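Local coordinates for phycocyanobilin lyase subunit beta (Nostoc sp. PCC 7120, PDB 5N3U), which pairs with the CpcE subunit to form a lyase that is probably required for attaching the phycocyanobilin chromophore to the phycocyanin alpha chain CpcA, at residues T133-A138 against V165-L170; K116-L121 against L139-F144; P35-V40 against S53-Q58; T69-D72 against A78-Y81. All blocks are in the same frame, centred on the assembly; numbering follows the deposited sequence.

Contact 1 (T133-A138 against V165-L170); sequences TAPKKA and VNIPDL
Pro135 and Lys136, in the early turns of helix 130-145, run beside the irregular segment 165-170, with Lys136 CA 7.1 Å from Leu170 CA and Pro135 CA 8.1 Å from Ile167 CA. This is helix-to-linker packing in an alpha-solenoid of HEAT repeats: the loop joining helix 151-163 to helix 171-184 leans on the helix before them. Pro135 has no N-H to offer the preceding turn, and the helix is kinked there; its ring carbon CB meets two methyl groups from the loop, Ile167 CD1 at 3.8 Å and Leu170 CD1 at 3.9 Å. Trp123 touches both Pro135 and Ile167 and extends this apolar patch. The loop is itself tightened by a bond from Leu170 N to Ile167 O. With CG anti to its carbonyl carbon (chi1 -57°), Leu170 aims its fork at the helix: CD1 goes to Pro135, CD2 to Lys136. An alanine here lacks both methyls and would probably leave a gap beside Pro135 CB and free the aliphatic part of Lys136 to move. That lysine chain bends at chi2 (66°) and crosses the leucine obliquely, its CD 4.1 Å from Leu170 CD2. Next along the helix, Lys137 forms a salt bridge with Asp64 of a neighbouring alpha subunit. The nearest approach of loop to helix is onto the backbone, where Leu170 CD1 rests 3.6 Å from Pro135 O.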
loop_
_atom_site.group_PDB
_atom_site.type_symbol
_atom_site.label_atom_id
_atom_site.label_comp_id
_atom_site.label_asym_id
_atom_site.label_seq_id
_atom_site.Cartn_x
_atom_site.Cartn_y
_atom_site.Cartn_z
ATOM N N THR B 133 -28.374 9.429 -15.650
ATOM C CA THR B 133 -27.413 8.347 -15.882
ATOM C C THR B 133 -26.361 8.329 -14.703
ATOM O O THR B 133 -25.965 7.327 -14.221
ATOM C CB THR B 133 -26.587 8.667 -17.190
ATOM O OG1 THR B 133 -27.465 8.815 -18.273
ATOM C CG2 THR B 133 -25.560 7.573 -17.558
ATOM N N ALA B 134 -25.853 9.455 -14.375
ATOM C CA ALA B 134 -24.783 9.490 -13.426
ATOM C C ALA B 134 -25.109 8.784 -12.072
ATOM O O ALA B 134 -24.294 7.966 -11.574
ATOM C CB ALA B 134 -24.385 10.886 -13.198
ATOM N N PRO B 135 -26.262 9.128 -11.454
ATOM C CA PRO B 135 -26.578 8.495 -10.168
ATOM C C PRO B 135 -26.785 7.040 -10.306
ATOM O O PRO B 135 -26.527 6.280 -9.413
ATOM C CB PRO B 135 -27.845 9.244 -9.694
ATOM C CG PRO B 135 -28.364 9.923 -10.873
ATOM C CD PRO B 135 -27.168 10.253 -11.726
ATOM N N LYS B 136 -27.215 6.617 -11.475
ATOM C CA LYS B 136 -27.379 5.234 -11.700
ATOM C C LYS B 136 -26.031 4.513 -11.801
ATOM O O LYS B 136 -25.903 3.411 -11.342
ATOM C CB LYS B 136 -28.277 5.008 -12.959
ATOM C CG LYS B 136 -28.282 3.591 -13.497
ATOM C CD LYS B 136 -28.914 2.559 -12.562
ATOM C CE LYS B 136 -28.788 1.128 -13.139
ATOM N NZ LYS B 136 -29.072 0.045 -12.158
ATOM N N LYS B 137 -25.031 5.132 -12.372
ATOM C CA LYS B 137 -23.710 4.512 -12.416
ATOM C C LYS B 137 -23.125 4.471 -11.001
ATOM O O LYS B 137 -22.439 3.552 -10.632
ATOM C CB LYS B 137 -22.746 5.344 -13.277
ATOM C CG LYS B 137 -23.081 5.525 -14.731
ATOM C CD LYS B 137 -23.235 4.225 -15.489
ATOM C CE LYS B 137 -21.878 3.499 -15.692
ATOM N NZ LYS B 137 -22.341 2.145 -16.215
ATOM N N ALA B 138 -23.389 5.509 -10.202
ATOM C CA ALA B 138 -22.919 5.510 -8.825
ATOM C C ALA B 138 -23.505 4.354 -8.047
ATOM O O ALA B 138 -22.786 3.594 -7.398
ATOM C CB ALA B 138 -23.251 6.823 -8.179
ATOM N N VAL B 165 -31.196 8.181 -1.748
ATOM C CA VAL B 165 -32.648 8.219 -1.431
ATOM C C VAL B 165 -33.439 9.338 -2.124
ATOM O O VAL B 165 -34.582 9.154 -2.474
ATOM C CB VAL B 165 -32.836 8.351 0.108
ATOM C CG1 VAL B 165 -34.221 8.890 0.505
ATOM C CG2 VAL B 165 -32.569 6.995 0.764
ATOM N N ASN B 166 -32.820 10.493 -2.332
ATOM C CA ASN B 166 -33.429 11.554 -3.127
ATOM C C ASN B 166 -33.751 11.209 -4.602
ATOM O O ASN B 166 -34.263 12.082 -5.313
ATOM C CB ASN B 166 -32.588 12.857 -3.059
ATOM C CG ASN B 166 -31.152 12.713 -3.626
ATOM O OD1 ASN B 166 -30.651 11.610 -3.866
ATOM N ND2 ASN B 166 -30.478 13.850 -3.806
ATOM N N ILE B 167 -33.481 9.977 -5.071
ATOM C CA ILE B 167 -33.700 9.630 -6.477
ATOM C C ILE B 167 -34.660 8.451 -6.646
ATOM O O ILE B 167 -34.308 7.317 -6.380
ATOM C CB ILE B 167 -32.375 9.352 -7.180
ATOM C CG1 ILE B 167 -31.528 10.642 -7.241
ATOM C CG2 ILE B 167 -32.595 8.845 -8.622
ATOM C CD1 ILE B 167 -30.107 10.407 -6.910
ATOM N N PRO B 168 -35.882 8.718 -7.157
ATOM C CA PRO B 168 -36.985 7.737 -7.152
ATOM C C PRO B 168 -36.718 6.459 -7.906
ATOM O O PRO B 168 -36.972 5.348 -7.387
ATOM C CB PRO B 168 -38.114 8.494 -7.823
ATOM C CG PRO B 168 -37.831 9.902 -7.506
ATOM C CD PRO B 168 -36.352 10.046 -7.569
ATOM N N ASP B 169 -36.128 6.575 -9.092
ATOM C CA ASP B 169 -35.800 5.352 -9.881
ATOM C C ASP B 169 -34.847 4.352 -9.214
ATOM O O ASP B 169 -34.770 3.236 -9.622
ATOM C CB ASP B 169 -35.280 5.754 -11.274
ATOM C CG ASP B 169 -36.393 6.329 -12.182
ATOM O OD1 ASP B 169 -37.517 6.602 -11.691
ATOM O OD2 ASP B 169 -36.152 6.501 -13.403
ATOM N N LEU B 170 -34.112 4.758 -8.189
ATOM C CA LEU B 170 -33.057 3.942 -7.645
ATOM C C LEU B 170 -33.460 3.228 -6.336
ATOM O O LEU B 170 -32.711 2.425 -5.786
ATOM C CB LEU B 170 -31.824 4.877 -7.412
ATOM C CG LEU B 170 -31.279 5.651 -8.614
ATOM C CD1 LEU B 170 -29.948 6.320 -8.250
ATOM C CD2 LEU B 170 -31.071 4.841 -9.881
#

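Contact 2 (K116-L121 against L139-F144); sequences KGLGNL and LETLLF
Leu118 and Gly119, where helix 108-118 gives way to a turn, face one side of helix 130-145: Leu118 CA lies 7.6 Å from Leu142 CA, and Gly119 CA lies at the same distance from Leu139 CA. The turn is drawn in by backbone bonds from Gly119 N to Lys116 O and from Asn120 N to Gly117 O, the latter 3.0 Å long. Leu118 does most of the touching. Its CD1 reaches Thr141 CG2 at 4.0 Å, the two side chains crossing at about a right angle, while its CB meets Leu142 CD1 at 4.2 Å. Such leucine-rich packing between successive helices forms the hydrophobic core of a HEAT-repeat solenoid, and all four touching residues here are buried. Thr141 turns its methyl to the leucine by holding CG2 anti to its own backbone N, while OG1 stands anti to the carbonyl carbon (chi1 -73°). Leu142 CD1 also looks onto the backbone of the turn, 4.5 Å from Gly119 N. Leu95, Leu98 and Ile99 of helix 95-104 close in on Leu118, and Ile99 touches Thr141 as well. Leu142 packs in addition on Leu161 of helix 151-163 and on Leu164.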
loop_
_atom_site.group_PDB
_atom_site.type_symbol
_atom_site.label_atom_id
_atom_site.label_comp_id
_atom_site.label_asym_id
_atom_site.label_seq_id
_atom_site.Cartn_x
_atom_site.Cartn_y
_atom_site.Cartn_z
ATOM N N LYS B 116 -18.701 7.056 0.171
ATOM C CA LYS B 116 -19.541 8.130 0.691
ATOM C C LYS B 116 -19.847 9.172 -0.343
ATOM O O LYS B 116 -21.007 9.566 -0.505
ATOM C CB LYS B 116 -18.931 8.769 1.907
ATOM C CG LYS B 116 -19.842 9.791 2.606
ATOM C CD LYS B 116 -19.190 10.352 3.864
ATOM C CE LYS B 116 -20.115 11.283 4.612
ATOM N NZ LYS B 116 -19.284 12.066 5.572
ATOM N N GLY B 117 -18.826 9.656 -1.027
ATOM C CA GLY B 117 -18.992 10.648 -2.026
ATOM C C GLY B 117 -19.931 10.284 -3.178
ATOM O O GLY B 117 -20.713 11.108 -3.628
ATOM N N LEU B 118 -19.872 9.041 -3.595
ATOM C CA LEU B 118 -20.659 8.590 -4.729
ATOM C C LEU B 118 -22.178 8.829 -4.501
ATOM O O LEU B 118 -22.935 8.922 -5.480
ATOM C CB LEU B 118 -20.413 7.153 -4.995
ATOM C CG LEU B 118 -19.175 6.935 -5.842
ATOM C CD1 LEU B 118 -18.842 5.492 -5.889
ATOM C CD2 LEU B 118 -19.381 7.518 -7.263
ATOM N N GLY B 119 -22.648 8.842 -3.250
ATOM C CA GLY B 119 -24.102 8.986 -3.045
ATOM C C GLY B 119 -24.545 10.401 -2.871
ATOM O O GLY B 119 -25.706 10.652 -2.605
ATOM N N ASN B 120 -23.645 11.359 -2.969
ATOM C CA ASN B 120 -23.929 12.713 -2.588
ATOM C C ASN B 120 -23.517 13.785 -3.586
ATOM O O ASN B 120 -23.567 14.939 -3.297
ATOM C CB ASN B 120 -23.264 12.915 -1.189
ATOM C CG ASN B 120 -23.912 11.996 -0.133
ATOM O OD1 ASN B 120 -23.397 10.926 0.371
ATOM N ND2 ASN B 120 -25.101 12.316 0.101
ATOM N N LEU B 121 -23.148 13.434 -4.809
ATOM C CA LEU B 121 -22.799 14.446 -5.771
ATOM C C LEU B 121 -24.091 15.226 -6.271
ATOM O O LEU B 121 -25.212 14.732 -6.226
ATOM C CB LEU B 121 -22.115 13.790 -6.981
ATOM C CG LEU B 121 -20.856 12.981 -6.641
ATOM C CD1 LEU B 121 -20.192 12.506 -7.942
ATOM C CD2 LEU B 121 -19.893 13.838 -5.885
ATOM N N LEU B 139 -24.802 4.146 -8.232
ATOM C CA LEU B 139 -25.482 3.045 -7.628
ATOM C C LEU B 139 -24.861 1.750 -8.025
ATOM O O LEU B 139 -24.556 0.924 -7.149
ATOM C CB LEU B 139 -27.007 3.098 -8.001
ATOM C CG LEU B 139 -27.810 1.876 -7.583
ATOM C CD1 LEU B 139 -27.773 1.722 -6.076
ATOM C CD2 LEU B 139 -29.267 1.949 -8.104
ATOM N N GLU B 140 -24.604 1.535 -9.305
ATOM C CA GLU B 140 -24.014 0.246 -9.748
ATOM C C GLU B 140 -22.715 -0.007 -9.018
ATOM O O GLU B 140 -22.415 -1.114 -8.618
ATOM C CB GLU B 140 -23.755 0.207 -11.269
ATOM C CG GLU B 140 -25.021 0.200 -12.120
ATOM C CD GLU B 140 -24.848 0.650 -13.642
ATOM O OE1 GLU B 140 -23.705 0.808 -14.241
ATOM O OE2 GLU B 140 -25.908 0.929 -14.259
ATOM N N THR B 141 -21.895 1.037 -8.867
ATOM C CA THR B 141 -20.620 0.837 -8.201
ATOM C C THR B 141 -20.815 0.551 -6.752
ATOM O O THR B 141 -20.089 -0.279 -6.202
ATOM C CB THR B 141 -19.716 2.080 -8.377
ATOM O OG1 THR B 141 -19.291 2.045 -9.730
ATOM C CG2 THR B 141 -18.396 1.943 -7.660
ATOM N N LEU B 142 -21.715 1.280 -6.112
ATOM C CA LEU B 142 -21.963 1.052 -4.708
ATOM C C LEU B 142 -22.504 -0.331 -4.423
ATOM O O LEU B 142 -22.162 -0.938 -3.405
ATOM C CB LEU B 142 -22.886 2.082 -4.144
ATOM C CG LEU B 142 -22.275 3.451 -3.899
ATOM C CD1 LEU B 142 -23.327 4.464 -3.705
ATOM C CD2 LEU B 142 -21.422 3.461 -2.663
ATOM N N LEU B 143 -23.335 -0.839 -5.321
ATOM C CA LEU B 143 -23.824 -2.217 -5.194
ATOM C C LEU B 143 -22.697 -3.201 -5.326
ATOM O O LEU B 143 -22.574 -4.194 -4.558
ATOM C CB LEU B 143 -24.924 -2.524 -6.221
ATOM C CG LEU B 143 -26.202 -1.716 -6.114
ATOM C CD1 LEU B 143 -27.153 -2.038 -7.283
ATOM C CD2 LEU B 143 -26.918 -2.006 -4.800
ATOM N N PHE B 144 -21.817 -2.948 -6.279
ATOM C CA PHE B 144 -20.657 -3.794 -6.402
ATOM C C PHE B 144 -19.729 -3.797 -5.184
ATOM O O PHE B 144 -19.280 -4.878 -4.735
ATOM C CB PHE B 144 -19.943 -3.439 -7.707
ATOM C CG PHE B 144 -18.659 -4.119 -7.923
ATOM C CD1 PHE B 144 -18.647 -5.380 -8.432
ATOM C CD2 PHE B 144 -17.451 -3.450 -7.767
ATOM C CE1 PHE B 144 -17.479 -6.012 -8.681
ATOM C CE2 PHE B 144 -16.221 -4.127 -7.999
ATOM C CZ PHE B 144 -16.242 -5.387 -8.497
#

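Contact 3 (P35-V40 against S53-Q58); sequences PTLIAV and STALVQ
Ser53 O accepts a 2.9 Å hydrogen bond from Val57 N, closing the helical turn that presents Ala55 and Leu56 to Leu37 and Ile38 of the neighbouring helix. The contact itself is wholly apolar. Leu37 and Leu56 point at each other from the two helices and slide past one another in opposite directions. The fork of Leu56 comes up against Leu37 CB, with CD1 at 3.7 Å and CD2 at 3.8 Å. The two axes approach to 9.6 Å and run at 143° to each other, a roughly antiparallel helix pair of the kind from which alpha-solenoids such as HEAT proteins are stacked. With CG anti to its carbonyl carbon (chi1 -70°), Leu37 stretches its own branches over Ala55, whose CB lies 3.9 Å from Leu37 CD2 and 4.0 Å from Leu37 CD1. Ile38 comes in from the flank and crosses Leu56 at about a right angle, its CG1 3.9 Å from Leu56 CD1. A serine in place of Leu56 has no methyls to reach across and would probably leave Leu37 CB and Ile38 CG1 beside an opened gap, with the helix pair less firmly joined. Phe41 from a loop and Thr85 of helix 76-89 also touch Leu56. Ser53 OG is hydrogen-bonded to Thr85 OG1, and Ile38 continues onto Leu67 of helix 64-69.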
loop_
_atom_site.group_PDB
_atom_site.type_symbol
_atom_site.label_atom_id
_atom_site.label_comp_id
_atom_site.label_asym_id
_atom_site.label_seq_id
_atom_site.Cartn_x
_atom_site.Cartn_y
_atom_site.Cartn_z
ATOM N N PRO B 35 -3.037 24.493 -6.836
ATOM C CA PRO B 35 -2.031 23.408 -6.871
ATOM C C PRO B 35 -1.221 23.232 -5.570
ATOM O O PRO B 35 -0.923 22.118 -5.157
ATOM C CB PRO B 35 -1.113 23.828 -8.004
ATOM C CG PRO B 35 -1.952 24.794 -8.784
ATOM C CD PRO B 35 -2.653 25.571 -7.764
ATOM N N THR B 36 -0.867 24.337 -4.929
ATOM C CA THR B 36 -0.182 24.257 -3.641
ATOM C C THR B 36 -1.038 23.617 -2.603
ATOM O O THR B 36 -0.554 22.797 -1.830
ATOM C CB THR B 36 0.325 25.668 -3.179
ATOM O OG1 THR B 36 1.209 26.157 -4.183
ATOM C CG2 THR B 36 1.130 25.586 -1.890
ATOM N N LEU B 37 -2.305 23.972 -2.536
ATOM C CA LEU B 37 -3.174 23.381 -1.541
ATOM C C LEU B 37 -3.175 21.853 -1.756
ATOM O O LEU B 37 -3.085 21.106 -0.792
ATOM C CB LEU B 37 -4.603 23.913 -1.580
ATOM C CG LEU B 37 -4.709 25.416 -1.076
ATOM C CD1 LEU B 37 -6.003 26.076 -1.481
ATOM C CD2 LEU B 37 -4.630 25.491 0.453
ATOM N N ILE B 38 -3.330 21.435 -3.014
ATOM C CA ILE B 38 -3.397 19.976 -3.310
ATOM C C ILE B 38 -2.068 19.326 -2.874
ATOM O O ILE B 38 -2.054 18.238 -2.254
ATOM C CB ILE B 38 -3.701 19.798 -4.792
ATOM C CG1 ILE B 38 -5.140 20.283 -4.993
ATOM C CG2 ILE B 38 -3.515 18.330 -5.212
ATOM C CD1 ILE B 38 -5.382 20.501 -6.439
ATOM N N ALA B 39 -0.957 19.980 -3.153
ATOM C CA ALA B 39 0.350 19.437 -2.832
ATOM C C ALA B 39 0.520 19.236 -1.310
ATOM O O ALA B 39 1.229 18.363 -0.911
ATOM C CB ALA B 39 1.439 20.338 -3.356
ATOM N N VAL B 40 -0.174 20.014 -0.487
ATOM C CA VAL B 40 -0.113 19.862 0.946
ATOM C C VAL B 40 -0.532 18.442 1.367
ATOM O O VAL B 40 -0.048 17.956 2.369
ATOM C CB VAL B 40 -0.942 20.913 1.692
ATOM C CG1 VAL B 40 -1.093 20.584 3.166
ATOM C CG2 VAL B 40 -0.277 22.280 1.507
ATOM N N SER B 53 -7.654 21.076 2.652
ATOM C CA SER B 53 -8.867 20.503 2.083
ATOM C C SER B 53 -10.039 21.479 2.312
ATOM O O SER B 53 -10.745 21.822 1.368
ATOM C CB SER B 53 -9.164 19.189 2.704
ATOM O OG SER B 53 -10.379 18.646 2.189
ATOM N N THR B 54 -10.232 21.921 3.560
ATOM C CA THR B 54 -11.272 22.932 3.852
ATOM C C THR B 54 -11.203 24.136 2.918
ATOM O O THR B 54 -12.222 24.563 2.374
ATOM C CB THR B 54 -11.204 23.338 5.334
ATOM O OG1 THR B 54 -11.431 22.151 6.076
ATOM C CG2 THR B 54 -12.345 24.339 5.700
ATOM N N ALA B 55 -10.016 24.671 2.715
ATOM C CA ALA B 55 -9.782 25.698 1.779
ATOM C C ALA B 55 -10.241 25.331 0.369
ATOM O O ALA B 55 -10.863 26.153 -0.345
ATOM C CB ALA B 55 -8.306 26.051 1.744
ATOM N N LEU B 56 -9.936 24.114 -0.073
ATOM C CA LEU B 56 -10.331 23.744 -1.410
ATOM C C LEU B 56 -11.819 23.669 -1.519
ATOM O O LEU B 56 -12.390 24.106 -2.522
ATOM C CB LEU B 56 -9.656 22.422 -1.860
ATOM C CG LEU B 56 -8.192 22.668 -2.109
ATOM C CD1 LEU B 56 -7.338 21.398 -1.986
ATOM C CD2 LEU B 56 -7.880 23.295 -3.436
ATOM N N VAL B 57 -12.446 23.125 -0.512
ATOM C CA VAL B 57 -13.857 22.940 -0.542
ATOM C C VAL B 57 -14.532 24.311 -0.614
ATOM O O VAL B 57 -15.513 24.467 -1.312
ATOM C CB VAL B 57 -14.329 22.193 0.682
ATOM C CG1 VAL B 57 -15.827 22.168 0.812
ATOM C CG2 VAL B 57 -13.903 20.745 0.651
ATOM N N GLN B 58 -13.979 25.303 0.083
ATOM C CA GLN B 58 -14.634 26.631 0.103
ATOM C C GLN B 58 -14.527 27.214 -1.258
ATOM O O GLN B 58 -15.463 27.749 -1.758
ATOM C CB GLN B 58 -14.030 27.562 1.154
ATOM C CG GLN B 58 -14.597 27.299 2.563
ATOM C CD GLN B 58 -13.724 27.865 3.698
ATOM O OE1 GLN B 58 -12.819 28.687 3.451
ATOM N NE2 GLN B 58 -14.006 27.453 4.960
#

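Contact 4 (T69-D72 against A78-Y81); sequences TQID and ARAY
Arg79, near the start of helix 76-89, packs against the loop residues Ile71 and Asp72, and nearly every part of its side chain meets something. CB is 3.4 Å from Asp72 O. CG, anti to the backbone N (chi1 -175°), rests 3.7 Å from Ile71 CG2, the isoleucine and arginine side chains crossing at about a right angle. CD lies 3.8 Å from the same methyl and 3.5 Å from Asp72 O. A bend at chi3 then curls the chain round this carbonyl, and NE turns to a salt bridge with Asp105 OD2. At the tip, NH2 donates to Asp72 O over 3.1 Å; the bond is nearly straight (166° at the hydrogen), lies in the guanidinium plane and arrives in the carbonyl plane on a lone pair. NH2 is also paired with Glu8 of one neighbouring alpha subunit. With Asp105 at NE, and Glu8 and the Asp72 carbonyl at NH2, the guanidinium is likely to be held against rotation and its positive charge stabilised. The Asp72 carboxylate serves other partners: OD1 accepts from Tyr74 N, the pattern of an Asx turn, and forms a salt bridge with Arg212 of the other alpha subunit. Asp72 CB meanwhile packs on Ala78 CB at 4.1 Å. The loop thus folds back on the helix it leads into, within the HEAT-repeat region, while Ala80 faces helix 108-118, Tyr81 touches helix 46-59 and Gln70 reaches helix 34-40.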
loop_
_atom_site.group_PDB
_atom_site.type_symbol
_atom_site.label_atom_id
_atom_site.label_comp_id
_atom_site.label_asym_id
_atom_site.label_seq_id
_atom_site.Cartn_x
_atom_site.Cartn_y
_atom_site.Cartn_z
ATOM N N THR B 69 -7.184 16.177 -11.885
ATOM C CA THR B 69 -6.038 15.878 -12.684
ATOM C C THR B 69 -4.731 15.979 -11.904
ATOM O O THR B 69 -3.685 15.779 -12.480
ATOM C CB THR B 69 -5.920 16.840 -13.884
ATOM O OG1 THR B 69 -5.898 18.182 -13.427
ATOM C CG2 THR B 69 -7.137 16.692 -14.811
ATOM N N GLN B 70 -4.780 16.268 -10.610
ATOM C CA GLN B 70 -3.555 16.292 -9.763
ATOM C C GLN B 70 -3.742 15.340 -8.591
ATOM O O GLN B 70 -3.520 15.713 -7.419
ATOM C CB GLN B 70 -3.283 17.707 -9.237
ATOM C CG GLN B 70 -2.950 18.615 -10.426
ATOM C CD GLN B 70 -2.802 20.099 -10.070
ATOM O OE1 GLN B 70 -2.541 20.459 -8.935
ATOM N NE2 GLN B 70 -3.063 20.961 -11.044
ATOM N N ILE B 71 -4.196 14.117 -8.898
ATOM C CA ILE B 71 -4.373 13.100 -7.890
ATOM C C ILE B 71 -3.023 12.385 -7.739
ATOM O O ILE B 71 -2.395 12.000 -8.728
ATOM C CB ILE B 71 -5.464 12.131 -8.244
ATOM C CG1 ILE B 71 -6.779 12.870 -8.151
ATOM C CG2 ILE B 71 -5.470 10.972 -7.246
ATOM C CD1 ILE B 71 -7.915 12.094 -8.699
ATOM N N ASP B 72 -2.587 12.222 -6.487
ATOM C CA ASP B 72 -1.315 11.546 -6.218
ATOM C C ASP B 72 -1.581 10.007 -6.237
ATOM O O ASP B 72 -2.016 9.416 -5.239
ATOM C CB ASP B 72 -0.725 11.972 -4.895
ATOM C CG ASP B 72 0.740 11.561 -4.724
ATOM O OD1 ASP B 72 1.192 10.582 -5.364
ATOM O OD2 ASP B 72 1.423 12.201 -3.887
ATOM N N ALA B 78 -2.259 10.907 0.676
ATOM C CA ALA B 78 -2.631 12.154 -0.067
ATOM C C ALA B 78 -3.850 11.985 -0.904
ATOM O O ALA B 78 -4.738 12.836 -0.951
ATOM C CB ALA B 78 -1.484 12.541 -0.939
ATOM N N ARG B 79 -3.948 10.812 -1.547
ATOM C CA ARG B 79 -5.033 10.518 -2.446
ATOM C C ARG B 79 -6.375 10.523 -1.742
ATOM O O ARG B 79 -7.384 10.963 -2.319
ATOM C CB ARG B 79 -4.723 9.191 -3.169
ATOM C CG ARG B 79 -5.709 8.823 -4.208
ATOM C CD ARG B 79 -5.136 7.780 -5.206
ATOM N NE ARG B 79 -4.945 6.458 -4.615
ATOM C CZ ARG B 79 -3.778 5.907 -4.214
ATOM N NH1 ARG B 79 -3.795 4.695 -3.703
ATOM N NH2 ARG B 79 -2.600 6.575 -4.271
ATOM N N ALA B 80 -6.404 10.065 -0.495
ATOM C CA ALA B 80 -7.581 9.981 0.247
ATOM C C ALA B 80 -8.134 11.403 0.469
ATOM O O ALA B 80 -9.309 11.596 0.467
ATOM C CB ALA B 80 -7.297 9.352 1.584
ATOM N N TYR B 81 -7.251 12.365 0.688
ATOM C CA TYR B 81 -7.635 13.767 0.853
ATOM C C TYR B 81 -8.167 14.329 -0.421
ATOM O O TYR B 81 -9.169 15.063 -0.385
ATOM C CB TYR B 81 -6.464 14.651 1.346
ATOM C CG TYR B 81 -6.189 14.457 2.804
ATOM C CD1 TYR B 81 -7.090 14.943 3.761
ATOM C CD2 TYR B 81 -5.023 13.825 3.250
ATOM C CE1 TYR B 81 -6.845 14.779 5.130
ATOM C CE2 TYR B 81 -4.748 13.649 4.623
ATOM C CZ TYR B 81 -5.691 14.113 5.551
ATOM O OH TYR B 81 -5.427 13.991 6.914
#

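How the contacts relate
Along the chain contact 3 closes first, contact 4 follows, and contacts 1 and 2 come last with their segments alternating. They form two groups. Contacts 3 and 4, centres 11 Å apart, touch where Ile38 CG2 lies 3.4 Å from Gln70 O. Contacts 1 and 2, centres 9 Å apart, share helix 130-145 and meet where Leu170 CD2 is 3.8 Å from Leu139 CD2. Between the groups, centres are 19 to 29 Å apart, and contact 1 lies across the chain's centre from contacts 3 and 4. Each pairing is local in sequence, as in a solenoid built helix by helix; alpha subunits border contacts 1, 2 and 4.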